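Local coordinates for protein putative oxidoreductase molybdopterin-binding subunit (Sulfolobus tokodaii, PDB 4ZOH) that probably serves as the molybdopterin-binding subunit of a molybdenum-dependent oxidoreductase related to aldehyde oxidase and xanthine dehydrogenase, carrying a pterin cytosine dinucleotide cofactor, at residues R345-V350 with E360-N365; I356-I361 with K394-L399; G335-I340 with G674-T679; V378-G383 with S410-T415. All coordinates share one frame; numbering follows the deposited sequence.

How the contacts relate
From the N terminus, residues 335-340 open the longest loop, which contact 3 closes only at 674-679; contacts 1, 2 and 4 all fall within it. Further along helix 336-353, residues 345-350 start contact 1, a short loop closed on helix 358-365. Contact 2 starts from the beginning of that second helix, shares Glu360 and Ile361 with contact 1, and closes on helix 385-401. Contact 4 starts between the two segments of contact 2, at strand 379-380, and ends beyond them on 410-415, so the two cross. The contacts join helices 336-353, 358-365 and 385-401 in series, helix 336-353 to helix 673-688, and strand 379-380 to the end of strand 405-412.

Contact 1: R345-V350 with E360-N365; sequences RIVNIV and EIRLKN
Val347 presents its CG1 methyl to both partners on the second helix. With CG1 anti to the backbone N (chi1 161°), the methyl lies over the centre of one face of the Arg362 guanidinium, 3.6 Å from Arg362 CZ, and also packs at 3.6 Å against Ile361 CG2. Next along the helix, Asn348 turns its amide oxygen to the end of the same guanidinium. Both terminal nitrogens grip this one atom: Arg362 NH1 lies 2.6 Å from Asn348 OD1, nearly in line with the C=O bond, whereas Arg362 NH2, at 3.0 Å, approaches from above the carbonyl plane. OD1 sits in the guanidinium plane although the two flat groups are inclined by 64°. Glu344 holds Arg362 NE in a salt bridge and Gln358 O accepts from NH1, which together should fix the rotation of the buried cation. One turn on from Val347, Val350 CG1 meets Ile361 CD1 at 3.9 Å, the two side chains crossing nearly at right angles. The result is an apolar seam flanked by a polar grip, between two consecutive helices joined by a short connection and packed crosswise, their segments at 114°, within the molybdopterin cofactor-binding domain.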
loop_
_atom_site.group_PDB
_atom_site.type_symbol
_atom_site.label_atom_id
_atom_site.label_comp_id
_atom_site.label_asym_id
_atom_site.label_seq_id
_atom_site.Cartn_x
_atom_site.Cartn_y
_atom_site.Cartn_z
ATOM N N ARG A 345 38.704 -32.629 -0.630
ATOM C CA ARG A 345 39.173 -33.321 0.540
ATOM C C ARG A 345 39.961 -34.616 0.193
ATOM O O ARG A 345 41.053 -34.870 0.735
ATOM C CB ARG A 345 38.015 -33.639 1.446
ATOM C CG ARG A 345 37.367 -32.389 2.097
ATOM C CD ARG A 345 38.324 -31.721 3.076
ATOM N NE ARG A 345 38.658 -32.626 4.163
ATOM C CZ ARG A 345 39.879 -33.093 4.427
ATOM N NH1 ARG A 345 40.938 -32.672 3.711
ATOM N NH2 ARG A 345 40.036 -33.941 5.463
ATOM N N ILE A 346 39.406 -35.420 -0.708
ATOM C CA ILE A 346 40.001 -36.670 -1.122
ATOM C C ILE A 346 41.434 -36.351 -1.629
ATOM O O ILE A 346 42.341 -36.974 -1.161
ATOM C CB ILE A 346 39.119 -37.378 -2.208
ATOM C CG1 ILE A 346 37.907 -38.084 -1.532
ATOM C CG2 ILE A 346 39.924 -38.411 -3.015
ATOM C CD1 ILE A 346 36.782 -38.332 -2.520
ATOM N N VAL A 347 41.588 -35.376 -2.553
ATOM C CA VAL A 347 42.869 -34.930 -3.098
ATOM C C VAL A 347 43.885 -34.617 -1.965
ATOM O O VAL A 347 45.076 -35.010 -2.047
ATOM C CB VAL A 347 42.693 -33.702 -4.001
ATOM C CG1 VAL A 347 44.010 -32.957 -4.197
ATOM C CG2 VAL A 347 42.192 -34.100 -5.379
ATOM N N ASN A 348 43.431 -33.973 -0.892
ATOM C CA ASN A 348 44.366 -33.676 0.183
ATOM C C ASN A 348 44.662 -34.886 1.019
ATOM O O ASN A 348 45.767 -35.021 1.595
ATOM C CB ASN A 348 43.905 -32.520 1.071
ATOM C CG ASN A 348 44.460 -31.195 0.647
ATOM O OD1 ASN A 348 44.593 -30.845 -0.561
ATOM N ND2 ASN A 348 44.860 -30.453 1.662
ATOM N N ILE A 349 43.684 -35.789 1.090
ATOM C CA ILE A 349 43.845 -36.952 1.945
ATOM C C ILE A 349 44.925 -37.799 1.283
ATOM O O ILE A 349 45.755 -38.358 1.951
ATOM C CB ILE A 349 42.511 -37.717 2.158
ATOM C CG1 ILE A 349 41.702 -37.028 3.239
ATOM C CG2 ILE A 349 42.769 -39.193 2.475
ATOM C CD1 ILE A 349 40.245 -37.275 3.027
ATOM N N VAL A 350 44.902 -37.844 -0.032
ATOM C CA VAL A 350 45.829 -38.631 -0.790
ATOM C C VAL A 350 47.222 -37.980 -0.635
ATOM O O VAL A 350 48.137 -38.669 -0.174
ATOM C CB VAL A 350 45.408 -38.686 -2.254
ATOM C CG1 VAL A 350 46.542 -39.217 -3.114
ATOM C CG2 VAL A 350 44.174 -39.569 -2.411
ATOM N N GLU A 360 51.178 -29.298 -5.599
ATOM C CA GLU A 360 51.804 -30.098 -6.691
ATOM C C GLU A 360 50.813 -31.179 -7.196
ATOM O O GLU A 360 50.609 -31.363 -8.412
ATOM C CB GLU A 360 53.194 -30.720 -6.244
ATOM C CG GLU A 360 54.363 -29.716 -6.181
ATOM C CD GLU A 360 54.717 -29.080 -7.529
ATOM O OE1 GLU A 360 54.709 -29.782 -8.564
ATOM O OE2 GLU A 360 54.986 -27.859 -7.566
ATOM N N ILE A 361 50.154 -31.844 -6.256
ATOM C CA ILE A 361 49.176 -32.896 -6.641
ATOM C C ILE A 361 48.097 -32.349 -7.599
ATOM O O ILE A 361 47.742 -33.026 -8.604
ATOM C CB ILE A 361 48.603 -33.590 -5.407
ATOM C CG1 ILE A 361 48.184 -35.014 -5.790
ATOM C CG2 ILE A 361 47.507 -32.736 -4.802
ATOM C CD1 ILE A 361 47.957 -35.906 -4.586
ATOM N N ARG A 362 47.679 -31.089 -7.376
ATOM C CA ARG A 362 46.685 -30.480 -8.225
ATOM C C ARG A 362 47.247 -30.122 -9.607
ATOM O O ARG A 362 46.567 -30.288 -10.647
ATOM C CB ARG A 362 45.989 -29.259 -7.478
ATOM C CG ARG A 362 45.242 -29.649 -6.194
ATOM C CD ARG A 362 44.626 -28.436 -5.435
ATOM N NE ARG A 362 43.567 -28.909 -4.549
ATOM C CZ ARG A 362 43.757 -29.509 -3.376
ATOM N NH1 ARG A 362 44.985 -29.669 -2.860
ATOM N NH2 ARG A 362 42.706 -29.942 -2.685
ATOM N N LEU A 363 48.477 -29.591 -9.636
ATOM C CA LEU A 363 49.141 -29.313 -10.921
ATOM C C LEU A 363 49.372 -30.635 -11.672
ATOM O O LEU A 363 49.289 -30.621 -12.898
ATOM C CB LEU A 363 50.475 -28.553 -10.773
ATOM C CG LEU A 363 50.369 -27.094 -10.317
ATOM C CD1 LEU A 363 51.740 -26.676 -9.844
ATOM C CD2 LEU A 363 49.845 -26.210 -11.432
ATOM N N LYS A 364 49.613 -31.730 -10.923
ATOM C CA LYS A 364 49.829 -33.052 -11.518
ATOM C C LYS A 364 48.551 -33.566 -12.250
ATOM O O LYS A 364 48.616 -33.968 -13.454
ATOM C CB LYS A 364 50.368 -34.065 -10.493
ATOM C CG LYS A 364 50.612 -35.443 -11.134
ATOM C CD LYS A 364 51.505 -36.381 -10.358
ATOM C CE LYS A 364 52.966 -36.145 -10.757
ATOM N NZ LYS A 364 53.974 -36.756 -9.837
ATOM N N ASN A 365 47.394 -33.457 -11.560
ATOM C CA ASN A 365 46.129 -34.047 -12.012
ATOM C C ASN A 365 45.210 -33.197 -12.820
ATOM O O ASN A 365 44.272 -33.702 -13.406
ATOM C CB ASN A 365 45.409 -34.624 -10.832
ATOM C CG ASN A 365 46.146 -35.811 -10.240
ATOM O OD1 ASN A 365 46.146 -36.890 -10.821
ATOM N ND2 ASN A 365 46.726 -35.636 -9.076
#

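Contact 2: I356-I361 with K394-L399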
loop_
_atom_site.group_PDB
_atom_site.type_symbol
_atom_site.label_atom_id
_atom_site.label_comp_id
_atom_site.label_asym_id
_atom_site.label_seq_id
_atom_site.Cartn_x
_atom_site.Cartn_y
_atom_site.Cartn_z
ATOM N N ILE A 356 52.863 -35.980 -0.760
ATOM C CA ILE A 356 52.963 -35.049 -1.888
ATOM C C ILE A 356 52.473 -33.671 -1.384
ATOM O O ILE A 356 51.615 -33.560 -0.469
ATOM C CB ILE A 356 52.190 -35.506 -3.165
ATOM C CG1 ILE A 356 52.502 -36.977 -3.553
ATOM C CG2 ILE A 356 52.450 -34.601 -4.385
ATOM C CD1 ILE A 356 53.973 -37.357 -3.582
ATOM N N ASP A 357 53.042 -32.638 -1.988
ATOM C CA ASP A 357 52.619 -31.282 -1.781
ATOM C C ASP A 357 51.194 -31.043 -2.302
ATOM O O ASP A 357 50.881 -31.397 -3.478
ATOM C CB ASP A 357 53.547 -30.346 -2.542
ATOM C CG ASP A 357 53.218 -28.916 -2.257
ATOM O OD1 ASP A 357 53.395 -28.510 -1.100
ATOM O OD2 ASP A 357 52.762 -28.241 -3.183
ATOM N N GLN A 358 50.377 -30.408 -1.462
ATOM C CA GLN A 358 48.961 -30.128 -1.792
ATOM C C GLN A 358 48.777 -29.297 -3.046
ATOM O O GLN A 358 47.792 -29.510 -3.785
ATOM C CB GLN A 358 48.219 -29.547 -0.605
ATOM C CG GLN A 358 48.522 -28.098 -0.251
ATOM C CD GLN A 358 47.694 -27.671 0.916
ATOM O OE1 GLN A 358 46.461 -27.724 0.879
ATOM N NE2 GLN A 358 48.352 -27.265 1.980
ATOM N N TYR A 359 49.746 -28.410 -3.369
ATOM C CA TYR A 359 49.622 -27.685 -4.641
ATOM C C TYR A 359 50.096 -28.546 -5.842
ATOM O O TYR A 359 49.481 -28.546 -6.971
ATOM C CB TYR A 359 50.334 -26.318 -4.607
ATOM C CG TYR A 359 49.600 -25.273 -5.446
ATOM C CD1 TYR A 359 48.715 -24.321 -4.835
ATOM C CD2 TYR A 359 49.737 -25.254 -6.828
ATOM C CE1 TYR A 359 48.016 -23.409 -5.629
ATOM C CE2 TYR A 359 49.059 -24.349 -7.610
ATOM C CZ TYR A 359 48.204 -23.428 -6.990
ATOM O OH TYR A 359 47.531 -22.527 -7.793
ATOM N N GLU A 360 51.178 -29.298 -5.599
ATOM C CA GLU A 360 51.804 -30.098 -6.691
ATOM C C GLU A 360 50.813 -31.179 -7.196
ATOM O O GLU A 360 50.609 -31.363 -8.412
ATOM C CB GLU A 360 53.194 -30.720 -6.244
ATOM C CG GLU A 360 54.363 -29.716 -6.181
ATOM C CD GLU A 360 54.717 -29.080 -7.529
ATOM O OE1 GLU A 360 54.709 -29.782 -8.564
ATOM O OE2 GLU A 360 54.986 -27.859 -7.566
ATOM N N ILE A 361 50.154 -31.844 -6.256
ATOM C CA ILE A 361 49.176 -32.896 -6.641
ATOM C C ILE A 361 48.097 -32.349 -7.599
ATOM O O ILE A 361 47.742 -33.026 -8.604
ATOM C CB ILE A 361 48.603 -33.590 -5.407
ATOM C CG1 ILE A 361 48.184 -35.014 -5.790
ATOM C CG2 ILE A 361 47.507 -32.736 -4.802
ATOM C CD1 ILE A 361 47.957 -35.906 -4.586
ATOM N N LYS A 394 51.993 -18.660 -7.132
ATOM C CA LYS A 394 52.741 -17.523 -6.601
ATOM C C LYS A 394 52.188 -17.139 -5.201
ATOM O O LYS A 394 52.993 -16.987 -4.293
ATOM C CB LYS A 394 52.934 -16.379 -7.648
ATOM C CG LYS A 394 51.769 -15.442 -7.972
ATOM C CD LYS A 394 51.900 -14.656 -9.291
ATOM C CE LYS A 394 52.405 -15.508 -10.468
ATOM N NZ LYS A 394 51.771 -15.172 -11.793
ATOM N N TYR A 395 50.847 -17.144 -4.992
ATOM C CA TYR A 395 50.237 -16.879 -3.642
ATOM C C TYR A 395 50.418 -18.017 -2.679
ATOM O O TYR A 395 50.524 -17.811 -1.483
ATOM C CB TYR A 395 48.740 -16.532 -3.726
ATOM C CG TYR A 395 48.478 -15.354 -4.647
ATOM C CD1 TYR A 395 48.578 -14.011 -4.184
ATOM C CD2 TYR A 395 48.154 -15.573 -6.001
ATOM C CE1 TYR A 395 48.356 -12.943 -5.070
ATOM C CE2 TYR A 395 47.951 -14.511 -6.871
ATOM C CZ TYR A 395 48.038 -13.215 -6.393
ATOM O OH TYR A 395 47.804 -12.225 -7.302
ATOM N N TYR A 396 50.455 -19.245 -3.193
ATOM C CA TYR A 396 50.675 -20.416 -2.337
ATOM C C TYR A 396 52.089 -20.361 -1.735
ATOM O O TYR A 396 52.284 -20.607 -0.536
ATOM C CB TYR A 396 50.576 -21.697 -3.210
ATOM C CG TYR A 396 50.922 -22.954 -2.446
ATOM C CD1 TYR A 396 50.111 -23.399 -1.390
ATOM C CD2 TYR A 396 52.044 -23.719 -2.781
ATOM C CE1 TYR A 396 50.405 -24.570 -0.688
ATOM C CE2 TYR A 396 52.349 -24.902 -2.060
ATOM C CZ TYR A 396 51.518 -25.315 -1.044
ATOM O OH TYR A 396 51.817 -26.441 -0.329
ATOM N N ASP A 397 53.054 -20.094 -2.614
ATOM C CA ASP A 397 54.469 -19.911 -2.208
ATOM C C ASP A 397 54.648 -18.816 -1.178
ATOM O O ASP A 397 55.309 -19.088 -0.152
ATOM C CB ASP A 397 55.372 -19.713 -3.432
ATOM C CG ASP A 397 55.436 -20.957 -4.264
ATOM O OD1 ASP A 397 55.268 -22.047 -3.672
ATOM O OD2 ASP A 397 55.572 -20.885 -5.492
ATOM N N GLU A 398 54.035 -17.630 -1.415
ATOM C CA GLU A 398 54.058 -16.547 -0.408
ATOM C C GLU A 398 53.439 -17.027 0.902
ATOM O O GLU A 398 54.062 -16.880 1.974
ATOM C CB GLU A 398 53.338 -15.272 -0.870
ATOM C CG GLU A 398 53.879 -14.606 -2.161
ATOM C CD GLU A 398 53.253 -13.220 -2.487
ATOM O OE1 GLU A 398 52.860 -12.508 -1.517
ATOM O OE2 GLU A 398 53.158 -12.838 -3.704
ATOM N N LEU A 399 52.234 -17.632 0.832
ATOM C CA LEU A 399 51.607 -18.064 2.067
ATOM C C LEU A 399 52.387 -19.136 2.796
ATOM O O LEU A 399 52.443 -19.152 4.033
ATOM C CB LEU A 399 50.151 -18.522 1.843
ATOM C CG LEU A 399 49.153 -17.450 1.413
ATOM C CD1 LEU A 399 47.810 -18.135 1.084
ATOM C CD2 LEU A 399 48.986 -16.371 2.497
#
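Tyr396 carries this contact, reaching from helix 385-401 across the first turn of helix 358-365. Its CG is anti to the backbone N (chi1 174°), which sends the ring out to meet Tyr359 along its length and Asp357 at its hydroxyl. Tyr359 CB lies over one face of the Tyr396 ring, 3.7 Å from the centroid, in a CH-pi contact. Beyond it, Tyr359 CD1 approaches Tyr396 CG to 3.5 Å; the side chains slide past each other in opposite directions, their ring planes 35° apart. The Tyr359 hydroxyl is bonded to Leu389 O, earlier on the same helix as Tyr396, a second tie between the two helices. At the other end, Tyr396 OH donates to Asp357 OD1 at 2.7 Å, on the syn side of the carboxylate, while Gln358 CG stands beside the hydroxyl. The second oxygen, Asp357 OD2, accepts from Glu360 N at 3.1 Å and, weakly, from Tyr359 N. A leucine in place of Tyr396 would probably leave Asp357 OD1 without its hydroxyl donor and strip Tyr359 CB of the ring it packs on. Asp357 is thus an N-cap whose carboxylate serves two helices, closing the start of one while taking a tyrosine from the other.

Contact 3: G335-I340 with G674-T679; sequences GRPEGI and GAIAAT
A close pair of helices, bridged by a water, brings Pro337 in the first turn of helix 336-353 against Ile676 near the start of helix 673-688. The segments run within 29° of parallel, their axes 8.4 Å apart, and the CA atoms of Pro337 and Ile676 approach to 4.1 Å. Ile676 supplies all the apolar contact from its side. Its CG1 lies 3.8 Å from Pro337 CG, the side chains crossing at about a right angle, and its CD1 reaches Arg336 CB at 3.9 Å. With CG1 beside the backbone N (chi1 -66°), CG2 is anti to that nitrogen and turns to Ile340, 3.7 Å from Ile340 CB. One water donates to both Pro337 O and Ile676 O, each at 2.8 Å, and so links the two backbones. An alanine here instead of Ile676 is likely to open a gap between helix 673-688 and the face of Pro337 and Ile340, and to leave Arg336 CB without its neighbour. The Arg336 side chain, about 6 Å from the pterin cytosine dinucleotide, has its guanidinium held by salt bridges to Glu672 and Glu413. Tyr411 of strand 405-412 packs on both Ile340 and Ile676, while Arg256 of strand 254-266 meets Pro337, and helix 288-304 flanks Arg336.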
loop_
_atom_site.group_PDB
_atom_site.type_symbol
_atom_site.label_atom_id
_atom_site.label_comp_id
_atom_site.label_asym_id
_atom_site.label_seq_id
_atom_site.Cartn_x
_atom_site.Cartn_y
_atom_site.Cartn_z
ATOM N N GLY A 335 24.190 -28.255 -4.160
ATOM C CA GLY A 335 24.816 -29.543 -4.522
ATOM C C GLY A 335 26.283 -29.442 -4.983
ATOM O O GLY A 335 27.072 -30.383 -4.815
ATOM N N ARG A 336 26.644 -28.342 -5.632
ATOM C CA ARG A 336 28.034 -28.209 -6.126
ATOM C C ARG A 336 29.095 -28.089 -5.019
ATOM O O ARG A 336 30.174 -28.697 -5.161
ATOM C CB ARG A 336 28.161 -27.131 -7.167
ATOM C CG ARG A 336 27.549 -27.508 -8.491
ATOM C CD ARG A 336 26.185 -26.884 -8.715
ATOM N NE ARG A 336 26.332 -25.457 -8.856
ATOM C CZ ARG A 336 25.333 -24.560 -8.831
ATOM N NH1 ARG A 336 25.613 -23.250 -8.963
ATOM N NH2 ARG A 336 24.069 -24.965 -8.664
ATOM N N PRO A 337 28.773 -27.390 -3.881
ATOM C CA PRO A 337 29.734 -27.326 -2.792
ATOM C C PRO A 337 30.080 -28.728 -2.246
ATOM O O PRO A 337 31.278 -29.017 -1.929
ATOM C CB PRO A 337 28.998 -26.539 -1.707
ATOM C CG PRO A 337 28.082 -25.685 -2.461
ATOM C CD PRO A 337 27.640 -26.452 -3.646
ATOM N N GLU A 338 29.055 -29.549 -2.038
ATOM C CA GLU A 338 29.288 -30.898 -1.503
ATOM C C GLU A 338 30.234 -31.709 -2.412
ATOM O O GLU A 338 31.202 -32.273 -1.951
ATOM C CB GLU A 338 27.968 -31.618 -1.298
ATOM C CG GLU A 338 27.023 -30.906 -0.330
ATOM C CD GLU A 338 26.066 -29.933 -1.035
ATOM O OE1 GLU A 338 26.533 -28.965 -1.706
ATOM O OE2 GLU A 338 24.810 -30.110 -0.900
ATOM N N GLY A 339 29.949 -31.723 -3.691
ATOM C CA GLY A 339 30.745 -32.458 -4.692
ATOM C C GLY A 339 32.216 -31.983 -4.795
ATOM O O GLY A 339 33.105 -32.817 -4.746
ATOM N N ILE A 340 32.455 -30.673 -5.030
ATOM C CA ILE A 340 33.805 -30.067 -4.932
ATOM C C ILE A 340 34.458 -30.328 -3.544
ATOM O O ILE A 340 35.613 -30.718 -3.481
ATOM C CB ILE A 340 33.801 -28.566 -5.328
ATOM C CG1 ILE A 340 33.315 -28.370 -6.756
ATOM C CG2 ILE A 340 35.165 -27.856 -5.040
ATOM C CD1 ILE A 340 34.085 -29.230 -7.772
ATOM N N GLY A 674 32.225 -18.669 -4.372
ATOM C CA GLY A 674 32.830 -18.469 -3.036
ATOM C C GLY A 674 32.456 -19.500 -2.025
ATOM O O GLY A 674 33.328 -19.941 -1.196
ATOM N N ALA A 675 31.153 -19.881 -2.020
ATOM C CA ALA A 675 30.709 -20.820 -0.988
ATOM C C ALA A 675 31.235 -22.208 -1.390
ATOM O O ALA A 675 31.534 -23.008 -0.504
ATOM C CB ALA A 675 29.161 -20.825 -0.809
ATOM N N ILE A 676 31.329 -22.486 -2.704
ATOM C CA ILE A 676 31.814 -23.798 -3.152
ATOM C C ILE A 676 33.311 -23.972 -2.708
ATOM O O ILE A 676 33.642 -24.924 -2.020
ATOM C CB ILE A 676 31.696 -23.938 -4.654
ATOM C CG1 ILE A 676 30.219 -23.950 -5.092
ATOM C CG2 ILE A 676 32.545 -25.136 -5.221
ATOM C CD1 ILE A 676 30.073 -23.770 -6.589
ATOM N N ALA A 677 34.174 -23.007 -3.073
ATOM C CA ALA A 677 35.620 -23.073 -2.769
ATOM C C ALA A 677 36.019 -22.988 -1.334
ATOM O O ALA A 677 36.941 -23.668 -0.954
ATOM C CB ALA A 677 36.421 -22.075 -3.619
ATOM N N ALA A 678 35.340 -22.194 -0.502
ATOM C CA ALA A 678 35.911 -21.844 0.817
ATOM C C ALA A 678 35.929 -22.972 1.810
ATOM O O ALA A 678 36.888 -23.090 2.631
ATOM C CB ALA A 678 35.260 -20.568 1.426
ATOM N N THR A 679 34.871 -23.813 1.767
ATOM C CA THR A 679 34.766 -24.898 2.733
ATOM C C THR A 679 35.953 -25.852 2.680
ATOM O O THR A 679 36.645 -26.031 3.682
ATOM C CB THR A 679 33.414 -25.665 2.575
ATOM O OG1 THR A 679 32.372 -24.707 2.711
ATOM C CG2 THR A 679 33.195 -26.657 3.694
HETATM O O HOH W 1 32.260 -26.862 -0.501
#

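Contact 4: V378-G383 with S410-T415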
loop_
_atom_site.group_PDB
_atom_site.type_symbol
_atom_site.label_atom_id
_atom_site.label_comp_id
_atom_site.label_asym_id
_atom_site.label_seq_id
_atom_site.Cartn_x
_atom_site.Cartn_y
_atom_site.Cartn_z
ATOM N N VAL A 378 29.817 -33.831 -17.649
ATOM C CA VAL A 378 29.742 -32.335 -17.585
ATOM C C VAL A 378 30.793 -31.735 -18.536
ATOM O O VAL A 378 31.988 -31.997 -18.399
ATOM C CB VAL A 378 30.033 -31.815 -16.172
ATOM C CG1 VAL A 378 29.683 -30.327 -16.086
ATOM C CG2 VAL A 378 29.312 -32.650 -15.134
ATOM N N THR A 379 30.365 -30.935 -19.478
ATOM C CA THR A 379 31.314 -30.216 -20.311
ATOM C C THR A 379 31.765 -28.877 -19.683
ATOM O O THR A 379 30.975 -27.932 -19.516
ATOM C CB THR A 379 30.747 -29.988 -21.707
ATOM O OG1 THR A 379 30.554 -31.278 -22.310
ATOM C CG2 THR A 379 31.727 -29.162 -22.612
ATOM N N TYR A 380 33.037 -28.838 -19.318
ATOM C CA TYR A 380 33.677 -27.645 -18.866
ATOM C C TYR A 380 34.029 -26.893 -20.122
ATOM O O TYR A 380 34.839 -27.375 -20.939
ATOM C CB TYR A 380 34.910 -28.014 -18.110
ATOM C CG TYR A 380 34.735 -28.915 -16.917
ATOM C CD1 TYR A 380 33.517 -29.003 -16.174
ATOM C CD2 TYR A 380 35.813 -29.690 -16.487
ATOM C CE1 TYR A 380 33.399 -29.876 -15.081
ATOM C CE2 TYR A 380 35.707 -30.540 -15.389
ATOM C CZ TYR A 380 34.508 -30.619 -14.684
ATOM O OH TYR A 380 34.481 -31.475 -13.588
ATOM N N ASP A 381 33.435 -25.702 -20.313
ATOM C CA ASP A 381 33.400 -25.149 -21.673
ATOM C C ASP A 381 34.576 -24.335 -22.161
ATOM O O ASP A 381 34.895 -24.377 -23.383
ATOM C CB ASP A 381 32.128 -24.335 -21.911
ATOM C CG ASP A 381 31.901 -23.205 -20.829
ATOM O OD1 ASP A 381 32.567 -23.173 -19.747
ATOM O OD2 ASP A 381 30.989 -22.378 -21.107
ATOM N N SER A 382 35.171 -23.531 -21.274
ATOM C CA SER A 382 36.186 -22.579 -21.733
ATOM C C SER A 382 37.026 -22.157 -20.542
ATOM O O SER A 382 36.578 -22.256 -19.382
ATOM C CB SER A 382 35.616 -21.360 -22.468
ATOM O OG SER A 382 35.054 -20.536 -21.478
ATOM N N GLY A 383 38.268 -21.784 -20.854
ATOM C CA GLY A 383 39.271 -21.396 -19.869
ATOM C C GLY A 383 40.478 -22.303 -19.926
ATOM O O GLY A 383 40.656 -23.068 -20.875
ATOM N N SER A 410 40.847 -26.302 -5.426
ATOM C CA SER A 410 40.542 -25.820 -6.714
ATOM C C SER A 410 39.091 -26.267 -7.030
ATOM O O SER A 410 38.660 -27.324 -6.550
ATOM C CB SER A 410 41.500 -26.456 -7.642
ATOM O OG SER A 410 41.371 -25.747 -8.816
ATOM N N TYR A 411 38.330 -25.451 -7.749
ATOM C CA TYR A 411 36.953 -25.788 -7.952
ATOM C C TYR A 411 36.661 -25.582 -9.407
ATOM O O TYR A 411 37.347 -24.819 -10.112
ATOM C CB TYR A 411 36.010 -24.928 -7.026
ATOM C CG TYR A 411 35.833 -23.529 -7.526
ATOM C CD1 TYR A 411 34.841 -23.229 -8.450
ATOM C CD2 TYR A 411 36.760 -22.477 -7.143
ATOM C CE1 TYR A 411 34.715 -21.933 -8.977
ATOM C CE2 TYR A 411 36.615 -21.175 -7.632
ATOM C CZ TYR A 411 35.599 -20.906 -8.528
ATOM O OH TYR A 411 35.457 -19.652 -9.068
ATOM N N ILE A 412 35.628 -26.273 -9.863
ATOM C CA ILE A 412 34.965 -25.920 -11.128
ATOM C C ILE A 412 33.450 -25.991 -10.811
ATOM O O ILE A 412 33.108 -26.554 -9.781
ATOM C CB ILE A 412 35.425 -26.829 -12.279
ATOM C CG1 ILE A 412 34.909 -26.274 -13.597
ATOM C CG2 ILE A 412 35.155 -28.315 -11.992
ATOM C CD1 ILE A 412 35.805 -26.430 -14.805
ATOM N N GLU A 413 32.576 -25.394 -11.635
ATOM C CA GLU A 413 31.280 -25.023 -11.164
ATOM C C GLU A 413 30.383 -24.905 -12.363
ATOM O O GLU A 413 30.897 -24.752 -13.479
ATOM C CB GLU A 413 31.408 -23.725 -10.278
ATOM C CG GLU A 413 30.307 -22.657 -10.248
ATOM C CD GLU A 413 29.033 -23.092 -9.524
ATOM O OE1 GLU A 413 28.793 -24.360 -9.414
ATOM O OE2 GLU A 413 28.263 -22.173 -9.083
ATOM N N ILE A 414 29.051 -25.016 -12.153
ATOM C CA ILE A 414 28.075 -24.955 -13.271
ATOM C C ILE A 414 27.124 -23.804 -13.014
ATOM O O ILE A 414 26.641 -23.669 -11.929
ATOM C CB ILE A 414 27.346 -26.319 -13.508
ATOM C CG1 ILE A 414 27.010 -27.007 -12.168
ATOM C CG2 ILE A 414 28.251 -27.240 -14.349
ATOM C CD1 ILE A 414 26.080 -28.245 -12.240
ATOM N N THR A 415 26.847 -22.986 -14.021
ATOM C CA THR A 415 26.075 -21.766 -13.758
ATOM C C THR A 415 25.294 -21.437 -14.996
ATOM O O THR A 415 25.566 -22.025 -16.050
ATOM C CB THR A 415 27.017 -20.533 -13.491
ATOM O OG1 THR A 415 27.578 -20.101 -14.739
ATOM C CG2 THR A 415 28.095 -20.825 -12.418
#
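This is a buried, purely apolar packing of the short strand 379-380 on the end of strand 405-412 and the extended residues after it; no hydrogen bond passes between the two segments. Its main element is Tyr380 against Ile412. The CD1 methyl of Ile412 sits over one face of the ring in a CH-pi contact, 3.7 Å from the centroid and displaced toward the CB end, where it comes within 3.4 Å of Tyr380 CG. The CG2 branch lies near the other end of the ring, 3.6 Å from Tyr380 CZ, so the two methyls of one isoleucine span the length of the tyrosine. That reach follows from Ile412 CG1 being anti to the backbone N (chi1 -170°), which carries CD1 out toward strand 379-380. On the opposite ring face lies Val378 O, and cover on both faces probably limits turning of the ring, while the bond from the hydroxyl to Gly307 O fixes the far end of the side chain. A smaller contact lies two residues away on each segment: Val378 CG1 meets Ile414 CG2 at 3.8 Å, the side chains crossing nearly perpendicularly. Between Ile412 and Ile414, Glu413 points its CB away from 378-383. Its OE1 accepts from Ile414 N at 2.8 Å, above the carboxylate plane. The side chain of Ile414 is about 11 Å from the molybdenum. Met304 of helix 288-304 packs on Ile412 and Ile414, Arg303 on Val378 and Ile414, and strand 372-373 pairs with strand 379-380 through Tyr372 and Tyr380.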